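Local coordinates for protein NAD dependent epimerase/dehydratase family (uncultured archaeon MedDCM-OCT-S05-C57, PDB 5Y1F) that probably oxidises L-threonine at its 3-position as a monomeric dehydrogenase and binds NAD+, which is present here, at residues 129-138 against 150-161; 184-192 against 315-326. All blocks are in the same frame, centred on the assembly; numbering follows the deposited sequence.

Contact 1 of 2, residues 129-138 against 150-161; sequences PSSIAVFGPD and LNPKTVYGITKV. With NAD (nicotinamide-adenine-dinucleotide), chain B.
Val134 lays CG1 against CB of Lys160, the two side chains crossing at about a right angle, while its CB meets CG2 of Val161 at 3.7 Å. Its other methyl, CG2, sits over the centre of the Phe135 ring and beside CD2 of Leu150, which also reaches Phe135 CE1. Closer to the cofactor, Ala133 CB comes to the edge of the Tyr156 ring, 3.6 Å from CD2, and Ser131 OG lies near the same ring plane. That OG also accepts from Ala133 N in a nearly straight bond (169°), an ST turn. Lys160 turns at chi2 (-57°) and then runs extended past Ser130, so that NZ gives a 3.0 Å bond to Pro129 O, from above the carbonyl plane. NZ also bonds NAD O3D at 2.9 Å and, weakly, O2D; Tyr156 OH and O2D share a 2.6 Å hydrogen bond, O2D lying in the plane of the tyrosine ring. A methionine in place of Lys160 would probably leave Pro129 O and the ribose O3D without the NZ donor they share. Thr154 caps the helix, its OG1 accepting from Gly157 N, and a water joins that OG1 to Ala133 O. Beyond the cap, other waters tie Gly136 and Asp138 to Asn151. Tyr156 and Lys160, one turn apart on the helix and beside Ser131, form the YxxxK motif of the short-chain dehydrogenase/reductase superfamily, built here on a Rossmann-type domain.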
loop_
_atom_site.group_PDB
_atom_site.type_symbol
_atom_site.label_atom_id
_atom_site.label_comp_id
_atom_site.label_asym_id
_atom_site.label_seq_id
_atom_site.Cartn_x
_atom_site.Cartn_y
_atom_site.Cartn_z
ATOM N N PRO A 129 -4.007 -4.608 -4.129
ATOM C CA PRO A 129 -4.004 -4.491 -2.673
ATOM C C PRO A 129 -5.239 -3.873 -2.079
ATOM O O PRO A 129 -5.929 -3.045 -2.741
ATOM C CB PRO A 129 -2.767 -3.658 -2.382
ATOM C CG PRO A 129 -2.623 -2.798 -3.567
ATOM C CD PRO A 129 -3.044 -3.682 -4.739
ATOM N N SER A 130 -5.486 -4.225 -0.821
ATOM C CA SER A 130 -6.544 -3.627 0.005
ATOM C C SER A 130 -5.883 -2.774 1.070
ATOM O O SER A 130 -4.795 -2.241 0.848
ATOM C CB SER A 130 -7.368 -4.758 0.541
ATOM O OG SER A 130 -8.458 -4.272 1.274
ATOM N N SER A 131 -6.527 -2.609 2.211
ATOM C CA SER A 131 -6.038 -1.783 3.301
ATOM C C SER A 131 -6.693 -2.219 4.606
ATOM O O SER A 131 -7.817 -2.729 4.603
ATOM C CB SER A 131 -6.400 -0.328 3.030
ATOM O OG SER A 131 -6.101 0.508 4.136
ATOM N N ILE A 132 -6.028 -1.952 5.726
ATOM C CA ILE A 132 -6.676 -2.039 7.013
ATOM C C ILE A 132 -7.891 -1.115 7.130
ATOM O O ILE A 132 -8.701 -1.307 8.033
ATOM C CB ILE A 132 -5.706 -1.710 8.174
ATOM C CG1 ILE A 132 -5.086 -0.303 8.053
ATOM C CG2 ILE A 132 -4.612 -2.783 8.251
ATOM C CD1 ILE A 132 -4.363 0.201 9.284
ATOM N N ALA A 133 -8.088 -0.176 6.196
ATOM C CA ALA A 133 -9.260 0.701 6.201
ATOM C C ALA A 133 -10.553 -0.072 5.912
ATOM O O ALA A 133 -11.607 0.508 6.033
ATOM C CB ALA A 133 -9.067 1.797 5.174
ATOM N N VAL A 134 -10.504 -1.366 5.563
ATOM C CA VAL A 134 -11.740 -2.104 5.453
ATOM C C VAL A 134 -12.443 -2.290 6.773
ATOM O O VAL A 134 -13.625 -2.629 6.789
ATOM C CB VAL A 134 -11.519 -3.490 4.789
ATOM C CG1 VAL A 134 -11.080 -3.374 3.352
ATOM C CG2 VAL A 134 -10.625 -4.413 5.585
ATOM N N PHE A 135 -11.733 -2.147 7.883
ATOM C CA PHE A 135 -12.297 -2.400 9.206
ATOM C C PHE A 135 -12.881 -1.146 9.812
ATOM O O PHE A 135 -12.370 -0.024 9.623
ATOM C CB PHE A 135 -11.230 -2.937 10.149
ATOM C CG PHE A 135 -10.591 -4.224 9.668
ATOM C CD1 PHE A 135 -11.361 -5.341 9.476
ATOM C CD2 PHE A 135 -9.229 -4.289 9.380
ATOM C CE1 PHE A 135 -10.733 -6.568 9.082
ATOM C CE2 PHE A 135 -8.637 -5.485 8.965
ATOM C CZ PHE A 135 -9.379 -6.607 8.827
ATOM N N GLY A 136 -13.952 -1.343 10.568
ATOM C CA GLY A 136 -14.528 -0.277 11.381
ATOM C C GLY A 136 -14.616 -0.646 12.836
ATOM O O GLY A 136 -14.201 -1.709 13.229
ATOM N N PRO A 137 -15.164 0.260 13.681
ATOM C CA PRO A 137 -15.083 0.068 15.126
ATOM C C PRO A 137 -16.056 -0.955 15.680
ATOM O O PRO A 137 -16.097 -1.147 16.889
ATOM C CB PRO A 137 -15.430 1.438 15.702
ATOM C CG PRO A 137 -15.960 2.231 14.607
ATOM C CD PRO A 137 -15.577 1.621 13.312
ATOM N N ASP A 138 -16.812 -1.613 14.852
ATOM C CA ASP A 138 -17.765 -2.670 15.271
ATOM C C ASP A 138 -17.056 -3.993 15.425
ATOM O O ASP A 138 -17.656 -4.970 15.949
ATOM C CB ASP A 138 -18.882 -2.820 14.207
ATOM C CG ASP A 138 -18.376 -3.228 12.850
ATOM O OD1 ASP A 138 -17.486 -2.536 12.311
ATOM O OD2 ASP A 138 -18.956 -4.191 12.238
ATOM N N LEU A 150 -16.993 -6.296 7.668
ATOM C CA LEU A 150 -16.295 -5.137 7.120
ATOM C C LEU A 150 -17.253 -3.970 6.944
ATOM O O LEU A 150 -18.011 -3.901 5.958
ATOM C CB LEU A 150 -15.633 -5.501 5.801
ATOM C CG LEU A 150 -14.738 -6.728 5.835
ATOM C CD1 LEU A 150 -14.209 -7.042 4.456
ATOM C CD2 LEU A 150 -13.595 -6.634 6.833
ATOM N N ASN A 151 -17.267 -3.100 7.932
ATOM C CA ASN A 151 -18.145 -1.938 7.945
ATOM C C ASN A 151 -17.343 -0.663 8.137
ATOM O O ASN A 151 -17.379 0.002 9.164
ATOM C CB ASN A 151 -19.202 -2.079 9.053
ATOM C CG ASN A 151 -20.114 -3.277 8.817
ATOM O OD1 ASN A 151 -20.137 -4.222 9.624
ATOM N ND2 ASN A 151 -20.845 -3.231 7.747
ATOM N N PRO A 152 -16.546 -0.335 7.154
ATOM C CA PRO A 152 -15.677 0.818 7.257
ATOM C C PRO A 152 -16.430 2.121 7.363
ATOM O O PRO A 152 -17.516 2.267 6.769
ATOM C CB PRO A 152 -14.884 0.784 5.945
ATOM C CG PRO A 152 -15.692 0.044 5.022
ATOM C CD PRO A 152 -16.369 -1.010 5.861
ATOM N N LYS A 153 -15.781 3.086 7.994
ATOM C CA LYS A 153 -16.334 4.425 8.182
ATOM C C LYS A 153 -15.680 5.453 7.282
ATOM O O LYS A 153 -15.756 6.670 7.579
ATOM C CB LYS A 153 -16.128 4.853 9.644
ATOM C CG LYS A 153 -16.809 3.984 10.676
ATOM C CD LYS A 153 -18.297 3.930 10.440
ATOM C CE LYS A 153 -19.037 3.311 11.617
ATOM N NZ LYS A 153 -20.137 4.177 12.120
ATOM N N THR A 154 -15.053 5.047 6.199
ATOM C CA THR A 154 -14.559 5.972 5.197
ATOM C C THR A 154 -14.997 5.541 3.836
ATOM O O THR A 154 -15.195 4.351 3.564
ATOM C CB THR A 154 -13.013 6.069 5.218
ATOM O OG1 THR A 154 -12.397 4.792 4.868
ATOM C CG2 THR A 154 -12.533 6.471 6.592
ATOM N N VAL A 155 -15.025 6.514 2.918
ATOM C CA VAL A 155 -15.289 6.237 1.530
ATOM C C VAL A 155 -14.243 5.258 0.965
ATOM O O VAL A 155 -14.566 4.340 0.250
ATOM C CB VAL A 155 -15.275 7.566 0.700
ATOM C CG1 VAL A 155 -15.462 7.267 -0.770
ATOM C CG2 VAL A 155 -16.359 8.541 1.224
ATOM N N TYR A 156 -12.981 5.556 1.219
ATOM C CA TYR A 156 -11.879 4.697 0.771
ATOM C C TYR A 156 -12.057 3.264 1.274
ATOM O O TYR A 156 -11.905 2.314 0.508
ATOM C CB TYR A 156 -10.597 5.314 1.263
ATOM C CG TYR A 156 -9.347 4.468 1.138
ATOM C CD1 TYR A 156 -8.667 4.379 -0.052
ATOM C CD2 TYR A 156 -8.839 3.811 2.216
ATOM C CE1 TYR A 156 -7.469 3.697 -0.172
ATOM C CE2 TYR A 156 -7.654 3.097 2.118
ATOM C CZ TYR A 156 -6.934 3.116 0.949
ATOM O OH TYR A 156 -5.690 2.510 0.869
ATOM N N GLY A 157 -12.365 3.121 2.568
ATOM C CA GLY A 157 -12.568 1.774 3.091
ATOM C C GLY A 157 -13.670 1.026 2.361
ATOM O O GLY A 157 -13.534 -0.148 2.044
ATOM N N ILE A 158 -14.773 1.726 2.057
ATOM C CA ILE A 158 -15.835 1.105 1.300
ATOM C C ILE A 158 -15.304 0.663 -0.074
ATOM O O ILE A 158 -15.625 -0.423 -0.536
ATOM C CB ILE A 158 -17.037 2.057 1.158
ATOM C CG1 ILE A 158 -17.685 2.262 2.511
ATOM C CG2 ILE A 158 -18.042 1.556 0.105
ATOM C CD1 ILE A 158 -18.735 3.356 2.550
ATOM N N THR A 159 -14.531 1.500 -0.745
ATOM C CA THR A 159 -13.977 1.099 -2.054
ATOM C C THR A 159 -13.126 -0.142 -1.925
ATOM O O THR A 159 -13.107 -0.965 -2.831
ATOM C CB THR A 159 -13.192 2.187 -2.808
ATOM O OG1 THR A 159 -11.884 2.427 -2.239
ATOM C CG2 THR A 159 -13.992 3.507 -2.968
ATOM N N LYS A 160 -12.402 -0.264 -0.827
ATOM C CA LYS A 160 -11.541 -1.423 -0.649
ATOM C C LYS A 160 -12.335 -2.687 -0.368
ATOM O O LYS A 160 -11.930 -3.769 -0.814
ATOM C CB LYS A 160 -10.463 -1.179 0.377
ATOM C CG LYS A 160 -9.410 -0.160 -0.022
ATOM C CD LYS A 160 -8.698 -0.523 -1.329
ATOM C CE LYS A 160 -7.394 0.218 -1.493
ATOM N NZ LYS A 160 -6.648 -0.173 -2.712
ATOM N N VAL A 161 -13.400 -2.585 0.427
ATOM C CA VAL A 161 -14.273 -3.732 0.642
ATOM C C VAL A 161 -14.880 -4.196 -0.677
ATOM O O VAL A 161 -14.864 -5.393 -1.016
ATOM C CB VAL A 161 -15.391 -3.412 1.648
ATOM C CG1 VAL A 161 -16.395 -4.526 1.690
ATOM C CG2 VAL A 161 -14.792 -3.176 3.030
HETATM P PA NAD B . 0.079 6.628 -3.802
HETATM O O1A NAD B . 1.492 7.015 -3.329
HETATM O O2A NAD B . -1.012 7.717 -3.730
HETATM O O5B NAD B . 0.247 6.095 -5.327
HETATM C C5B NAD B . -0.896 5.924 -6.138
HETATM C C4B NAD B . -0.543 6.335 -7.537
HETATM O O4B NAD B . -1.789 6.205 -8.241
HETATM C C3B NAD B . -0.099 7.783 -7.664
HETATM O O3B NAD B . 1.183 7.809 -8.249
HETATM C C2B NAD B . -1.173 8.419 -8.558
HETATM O O2B NAD B . -0.692 9.356 -9.540
HETATM C C1B NAD B . -1.792 7.211 -9.230
HETATM N N9A NAD B . -3.169 7.509 -9.674
HETATM C C8A NAD B . -4.092 8.248 -9.028
HETATM N N7A NAD B . -5.188 8.387 -9.772
HETATM C C5A NAD B . -4.923 7.760 -10.919
HETATM C C6A NAD B . -5.667 7.546 -12.167
HETATM N N6A NAD B . -6.915 8.047 -12.334
HETATM N N1A NAD B . -5.095 6.811 -13.116
HETATM C C2A NAD B . -3.861 6.357 -12.978
HETATM N N3A NAD B . -3.127 6.494 -11.874
HETATM C C4A NAD B . -3.619 7.178 -10.851
HETATM O O3 NAD B . -0.482 5.330 -3.053
HETATM P PN NAD B . 0.387 4.159 -2.362
HETATM O O1N NAD B . 1.634 3.849 -3.202
HETATM O O2N NAD B . 0.627 4.511 -0.907
HETATM O O5D NAD B . -0.667 2.935 -2.456
HETATM C C5D NAD B . -0.620 2.057 -3.536
HETATM C C4D NAD B . -1.701 1.004 -3.257
HETATM O O4D NAD B . -1.489 0.427 -1.941
HETATM C C3D NAD B . -3.106 1.566 -3.281
HETATM O O3D NAD B . -4.018 0.511 -3.690
HETATM C C2D NAD B . -3.389 1.821 -1.788
HETATM O O2D NAD B . -4.812 1.796 -1.518
HETATM C C1D NAD B . -2.648 0.631 -1.153
HETATM N N1N NAD B . -2.290 0.891 0.257
HETATM C C2N NAD B . -1.276 1.733 0.624
HETATM C C3N NAD B . -0.984 1.952 1.950
HETATM C C7N NAD B . 0.163 2.845 2.414
HETATM O O7N NAD B . 0.311 3.025 3.593
HETATM N N7N NAD B . 0.988 3.358 1.537
HETATM C C4N NAD B . -1.728 1.306 2.923
HETATM C C5N NAD B . -2.784 0.492 2.546
HETATM C C6N NAD B . -3.039 0.299 1.202
HETATM O O HOH W 1 -12.060 3.046 6.843
HETATM O O HOH W 2 -13.243 2.563 9.319
HETATM O O HOH W 3 -15.826 -3.518 10.353
HETATM O O HOH W 4 -18.246 0.063 11.737
#

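Contact 2 of 2, residues 184-192 against 315-326; sequences PGLISWKHK and MTEEMITNLRRL. With NAD (nicotinamide-adenine-dinucleotide), chain B.
Trp189 stacks its indole flat on the side-chain amide of Asn322, the two planes only 7° apart. Asn322 CB sits over the six-membered ring, 3.5 Å from its centroid, a CH-pi contact; Lys190 CG covers the opposite face. The indole reaches the helix because CG stands between the backbone N and the carbonyl carbon (chi1 59°). The Asn322 amide is held at both ends: ND2 donates to Glu318 O at 3.0 Å, and OD1 takes a 171° bond from Arg325 NH2 on a lone pair. These bonds should fix the amide's rotation under the ring. The guanidinium of Arg325 brings its edge to Trp189 CH2, its plane steeply turned from the indole. Met319, bent at chi2 and chi3, curls back to put SD at the indole edge, 4.9 Å from the five-membered ring centroid, a Met-aromatic contact; its CE approaches Ser188 O. Met315 SD meets Ile187 CD1 at 3.6 Å. A water bridges Trp189 NE1 to Glu318 OE1, weakly at the carboxylate. The C-terminal helix 312-326 thus packs on the end of strand 178-187 and the turn after it, with Tyr205 of helix 199-211 and Phe228 of strand 223-228 flanking both methionines.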
loop_
_atom_site.group_PDB
_atom_site.type_symbol
_atom_site.label_atom_id
_atom_site.label_comp_id
_atom_site.label_asym_id
_atom_site.label_seq_id
_atom_site.Cartn_x
_atom_site.Cartn_y
_atom_site.Cartn_z
ATOM N N PRO A 184 -1.102 -2.464 6.177
ATOM C CA PRO A 184 -1.102 -1.465 7.234
ATOM C C PRO A 184 -0.529 -0.151 6.755
ATOM O O PRO A 184 -0.202 0.013 5.560
ATOM C CB PRO A 184 -0.348 -2.119 8.339
ATOM C CG PRO A 184 0.645 -2.936 7.645
ATOM C CD PRO A 184 0.034 -3.375 6.345
ATOM N N GLY A 185 -0.353 0.798 7.648
ATOM C CA GLY A 185 0.319 2.040 7.278
ATOM C C GLY A 185 1.748 1.753 6.872
ATOM O O GLY A 185 2.449 1.093 7.636
ATOM N N LEU A 186 2.232 2.311 5.773
ATOM C CA LEU A 186 3.568 1.987 5.264
ATOM C C LEU A 186 4.481 3.180 5.430
ATOM O O LEU A 186 4.124 4.318 5.128
ATOM C CB LEU A 186 3.536 1.507 3.824
ATOM C CG LEU A 186 2.656 0.302 3.562
ATOM C CD1 LEU A 186 2.735 -0.129 2.119
ATOM C CD2 LEU A 186 2.958 -0.845 4.475
ATOM N N ILE A 187 5.724 2.902 5.845
ATOM C CA ILE A 187 6.704 3.947 6.129
ATOM C C ILE A 187 7.904 3.751 5.223
ATOM O O ILE A 187 8.399 2.639 5.062
ATOM C CB ILE A 187 7.146 3.854 7.601
ATOM C CG1 ILE A 187 5.947 4.159 8.518
ATOM C CG2 ILE A 187 8.294 4.771 7.912
ATOM C CD1 ILE A 187 6.124 3.753 9.974
ATOM N N SER A 188 8.331 4.824 4.567
ATOM C CA SER A 188 9.448 4.785 3.648
ATOM C C SER A 188 10.076 6.167 3.608
ATOM O O SER A 188 9.423 7.150 3.973
ATOM C CB SER A 188 8.976 4.391 2.247
ATOM O OG SER A 188 8.132 5.409 1.715
ATOM N N TRP A 189 11.308 6.210 3.093
ATOM C CA TRP A 189 12.026 7.492 2.880
ATOM C C TRP A 189 12.220 7.819 1.439
ATOM O O TRP A 189 12.513 8.982 1.136
ATOM C CB TRP A 189 13.336 7.517 3.625
ATOM C CG TRP A 189 14.276 6.407 3.227
ATOM C CD1 TRP A 189 14.373 5.184 3.757
ATOM C CD2 TRP A 189 15.171 6.443 2.117
ATOM N NE1 TRP A 189 15.282 4.432 3.067
ATOM C CE2 TRP A 189 15.755 5.178 2.021
ATOM C CE3 TRP A 189 15.505 7.425 1.180
ATOM C CZ2 TRP A 189 16.743 4.872 1.050
ATOM C CZ3 TRP A 189 16.448 7.118 0.195
ATOM C CH2 TRP A 189 17.042 5.845 0.145
ATOM N N LYS A 190 12.069 6.899 0.521
ATOM C CA LYS A 190 12.358 7.192 -0.898
ATOM C C LYS A 190 11.341 8.057 -1.598
ATOM O O LYS A 190 11.627 8.641 -2.634
ATOM C CB LYS A 190 12.511 5.934 -1.712
ATOM C CG LYS A 190 13.815 5.215 -1.464
ATOM C CD LYS A 190 13.984 4.090 -2.467
ATOM C CE LYS A 190 15.388 3.544 -2.410
ATOM N NZ LYS A 190 15.515 2.395 -3.352
ATOM N N HIS A 191 10.142 8.171 -1.047
ATOM C CA HIS A 191 9.095 9.006 -1.601
ATOM C C HIS A 191 8.714 10.088 -0.588
ATOM O O HIS A 191 8.693 9.831 0.625
ATOM C CB HIS A 191 7.923 8.079 -1.879
ATOM C CG HIS A 191 6.843 8.720 -2.685
ATOM N ND1 HIS A 191 6.804 8.694 -4.054
ATOM C CD2 HIS A 191 5.665 9.240 -2.289
ATOM C CE1 HIS A 191 5.690 9.273 -4.471
ATOM N NE2 HIS A 191 4.956 9.559 -3.420
ATOM N N LYS A 192 8.490 11.303 -1.063
ATOM C CA LYS A 192 8.019 12.361 -0.184
ATOM C C LYS A 192 6.647 12.006 0.366
ATOM O O LYS A 192 5.799 11.393 -0.341
ATOM C CB LYS A 192 7.942 13.729 -0.898
ATOM C CG LYS A 192 9.243 14.263 -1.480
ATOM C CD LYS A 192 10.313 14.396 -0.426
ATOM C CE LYS A 192 10.219 15.700 0.359
ATOM N NZ LYS A 192 11.487 16.008 1.101
ATOM N N MET A 315 13.841 -0.057 11.621
ATOM C CA MET A 315 13.271 0.871 10.665
ATOM C C MET A 315 13.827 2.267 10.933
ATOM O O MET A 315 14.146 2.997 10.038
ATOM C CB MET A 315 11.747 0.898 10.874
ATOM C CG MET A 315 11.091 2.111 10.169
ATOM S SD MET A 315 9.307 1.990 10.149
ATOM C CE MET A 315 8.998 2.289 11.916
ATOM N N THR A 316 13.844 2.659 12.191
ATOM C CA THR A 316 14.340 4.012 12.553
ATOM C C THR A 316 15.791 4.265 12.054
ATOM O O THR A 316 16.086 5.288 11.556
ATOM C CB THR A 316 14.180 4.249 14.065
ATOM O OG1 THR A 316 12.794 4.286 14.376
ATOM C CG2 THR A 316 14.774 5.549 14.470
ATOM N N GLU A 317 16.645 3.280 12.212
ATOM C CA GLU A 317 18.020 3.396 11.741
ATOM C C GLU A 317 18.033 3.623 10.217
ATOM O O GLU A 317 18.753 4.447 9.751
ATOM C CB GLU A 317 18.764 2.121 12.120
ATOM C CG GLU A 317 19.177 2.095 13.565
ATOM C CD GLU A 317 20.375 2.982 13.874
ATOM O OE1 GLU A 317 20.948 3.628 12.994
ATOM O OE2 GLU A 317 20.718 3.053 15.034
ATOM N N GLU A 318 17.242 2.875 9.468
ATOM C CA GLU A 318 17.247 3.041 8.005
ATOM C C GLU A 318 16.754 4.426 7.644
ATOM O O GLU A 318 17.257 5.104 6.747
ATOM C CB GLU A 318 16.356 2.000 7.330
ATOM C CG GLU A 318 16.962 0.622 7.212
ATOM C CD GLU A 318 17.985 0.490 6.096
ATOM O OE1 GLU A 318 18.340 1.499 5.419
ATOM O OE2 GLU A 318 18.516 -0.648 5.963
ATOM N N MET A 319 15.635 4.816 8.241
ATOM C CA MET A 319 15.030 6.094 7.918
ATOM C C MET A 319 15.998 7.235 8.226
ATOM O O MET A 319 16.220 8.160 7.402
ATOM C CB MET A 319 13.746 6.293 8.723
ATOM C CG MET A 319 12.595 5.407 8.329
ATOM S SD MET A 319 11.936 5.720 6.685
ATOM C CE MET A 319 11.103 7.249 6.974
ATOM N N ILE A 320 16.495 7.255 9.459
ATOM C CA ILE A 320 17.311 8.382 9.874
ATOM C C ILE A 320 18.622 8.451 9.086
ATOM O O ILE A 320 19.036 9.554 8.651
ATOM C CB ILE A 320 17.565 8.380 11.400
ATOM C CG1 ILE A 320 16.243 8.650 12.117
ATOM C CG2 ILE A 320 18.659 9.408 11.768
ATOM C CD1 ILE A 320 16.326 8.577 13.611
ATOM N N THR A 321 19.261 7.318 8.851
ATOM C CA THR A 321 20.519 7.322 8.098
ATOM C C THR A 321 20.311 7.930 6.706
ATOM O O THR A 321 21.045 8.839 6.286
ATOM C CB THR A 321 21.133 5.949 8.038
ATOM O OG1 THR A 321 21.369 5.471 9.377
ATOM C CG2 THR A 321 22.433 5.986 7.248
ATOM N N ASN A 322 19.304 7.460 5.975
ATOM C CA ASN A 322 19.069 7.927 4.622
ATOM C C ASN A 322 18.618 9.369 4.605
ATOM O O ASN A 322 19.047 10.176 3.759
ATOM C CB ASN A 322 18.084 7.011 3.905
ATOM C CG ASN A 322 18.760 5.755 3.416
ATOM O OD1 ASN A 322 19.534 5.834 2.458
ATOM N ND2 ASN A 322 18.593 4.635 4.088
ATOM N N LEU A 323 17.761 9.760 5.542
ATOM C CA LEU A 323 17.303 11.132 5.588
ATOM C C LEU A 323 18.397 12.113 5.959
ATOM O O LEU A 323 18.461 13.206 5.382
ATOM C CB LEU A 323 16.073 11.283 6.494
ATOM C CG LEU A 323 14.796 10.664 5.960
ATOM C CD1 LEU A 323 13.769 10.582 7.065
ATOM C CD2 LEU A 323 14.216 11.442 4.785
ATOM N N ARG A 324 19.298 11.690 6.816
ATOM C CA ARG A 324 20.421 12.556 7.140
ATOM C C ARG A 324 21.268 12.735 5.870
ATOM O O ARG A 324 21.790 13.831 5.612
ATOM C CB ARG A 324 21.254 11.976 8.266
ATOM C CG ARG A 324 20.699 12.197 9.673
ATOM C CD ARG A 324 21.699 11.865 10.766
ATOM N NE ARG A 324 22.287 10.539 10.642
ATOM C CZ ARG A 324 22.680 9.784 11.668
ATOM N NH1 ARG A 324 22.547 10.212 12.920
ATOM N NH2 ARG A 324 23.172 8.569 11.442
ATOM N N ARG A 325 21.481 11.675 5.115
ATOM C CA ARG A 325 22.287 11.746 3.902
ATOM C C ARG A 325 21.652 12.739 2.961
ATOM O O ARG A 325 22.332 13.600 2.392
ATOM C CB ARG A 325 22.402 10.372 3.278
ATOM C CG ARG A 325 23.089 10.412 1.931
ATOM C CD ARG A 325 23.339 9.014 1.413
ATOM N NE ARG A 325 22.112 8.221 1.244
ATOM C CZ ARG A 325 21.189 8.492 0.369
ATOM N NH1 ARG A 325 21.364 9.372 -0.585
ATOM N NH2 ARG A 325 20.066 7.784 0.350
ATOM N N LEU A 326 20.354 12.605 2.737
ATOM C CA LEU A 326 19.646 13.495 1.842
ATOM C C LEU A 326 19.675 14.949 2.295
ATOM O O LEU A 326 19.476 15.854 1.463
ATOM C CB LEU A 326 18.188 13.065 1.751
ATOM C CG LEU A 326 17.699 12.038 0.723
ATOM C CD1 LEU A 326 18.667 11.788 -0.429
ATOM C CD2 LEU A 326 17.186 10.752 1.331
HETATM P PA NAD B . 0.079 6.628 -3.802
HETATM O O1A NAD B . 1.492 7.015 -3.329
HETATM O O2A NAD B . -1.012 7.717 -3.730
HETATM O O5B NAD B . 0.247 6.095 -5.327
HETATM C C5B NAD B . -0.896 5.924 -6.138
HETATM C C4B NAD B . -0.543 6.335 -7.537
HETATM O O4B NAD B . -1.789 6.205 -8.241
HETATM C C3B NAD B . -0.099 7.783 -7.664
HETATM O O3B NAD B . 1.183 7.809 -8.249
HETATM C C2B NAD B . -1.173 8.419 -8.558
HETATM O O2B NAD B . -0.692 9.356 -9.540
HETATM C C1B NAD B . -1.792 7.211 -9.230
HETATM N N9A NAD B . -3.169 7.509 -9.674
HETATM C C8A NAD B . -4.092 8.248 -9.028
HETATM N N7A NAD B . -5.188 8.387 -9.772
HETATM C C5A NAD B . -4.923 7.760 -10.919
HETATM C C6A NAD B . -5.667 7.546 -12.167
HETATM N N6A NAD B . -6.915 8.047 -12.334
HETATM N N1A NAD B . -5.095 6.811 -13.116
HETATM C C2A NAD B . -3.861 6.357 -12.978
HETATM N N3A NAD B . -3.127 6.494 -11.874
HETATM C C4A NAD B . -3.619 7.178 -10.851
HETATM O O3 NAD B . -0.482 5.330 -3.053
HETATM P PN NAD B . 0.387 4.159 -2.362
HETATM O O1N NAD B . 1.634 3.849 -3.202
HETATM O O2N NAD B . 0.627 4.511 -0.907
HETATM O O5D NAD B . -0.667 2.935 -2.456
HETATM C C5D NAD B . -0.620 2.057 -3.536
HETATM C C4D NAD B . -1.701 1.004 -3.257
HETATM O O4D NAD B . -1.489 0.427 -1.941
HETATM C C3D NAD B . -3.106 1.566 -3.281
HETATM O O3D NAD B . -4.018 0.511 -3.690
HETATM C C2D NAD B . -3.389 1.821 -1.788
HETATM O O2D NAD B . -4.812 1.796 -1.518
HETATM C C1D NAD B . -2.648 0.631 -1.153
HETATM N N1N NAD B . -2.290 0.891 0.257
HETATM C C2N NAD B . -1.276 1.733 0.624
HETATM C C3N NAD B . -0.984 1.952 1.950
HETATM C C7N NAD B . 0.163 2.845 2.414
HETATM O O7N NAD B . 0.311 3.025 3.593
HETATM N N7N NAD B . 0.988 3.358 1.537
HETATM C C4N NAD B . -1.728 1.306 2.923
HETATM C C5N NAD B . -2.784 0.492 2.546
HETATM C C6N NAD B . -3.039 0.299 1.202
HETATM O O HOH W 5 16.261 1.822 3.729
#

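In the fold
Both contacts touch the same NAD and lie on neighbouring parallel strands, 125-131 and 178-187, contact 1 adding helix 155-174; their centres are about 27 Å apart, on opposite sides of the chain's centre. Contact 1 supplies the ribose hydroxyl partners beside the nicotinamide; at contact 2, Leu186 N donates to the carboxamide O7N at 3.0 Å. Two backbone oxygens approach the nicotinamide ring from the same side: Ser130 O is 3.1 Å from C6N and Pro184 O 3.3 Å from C4N. The two contacts meet where Ile132 CG2 packs 3.9 Å from Pro184 CA. In sequence helix 155-174 leads into strand 178-187, which runs from the nicotinamide out to where the C-terminal helix packs against its end.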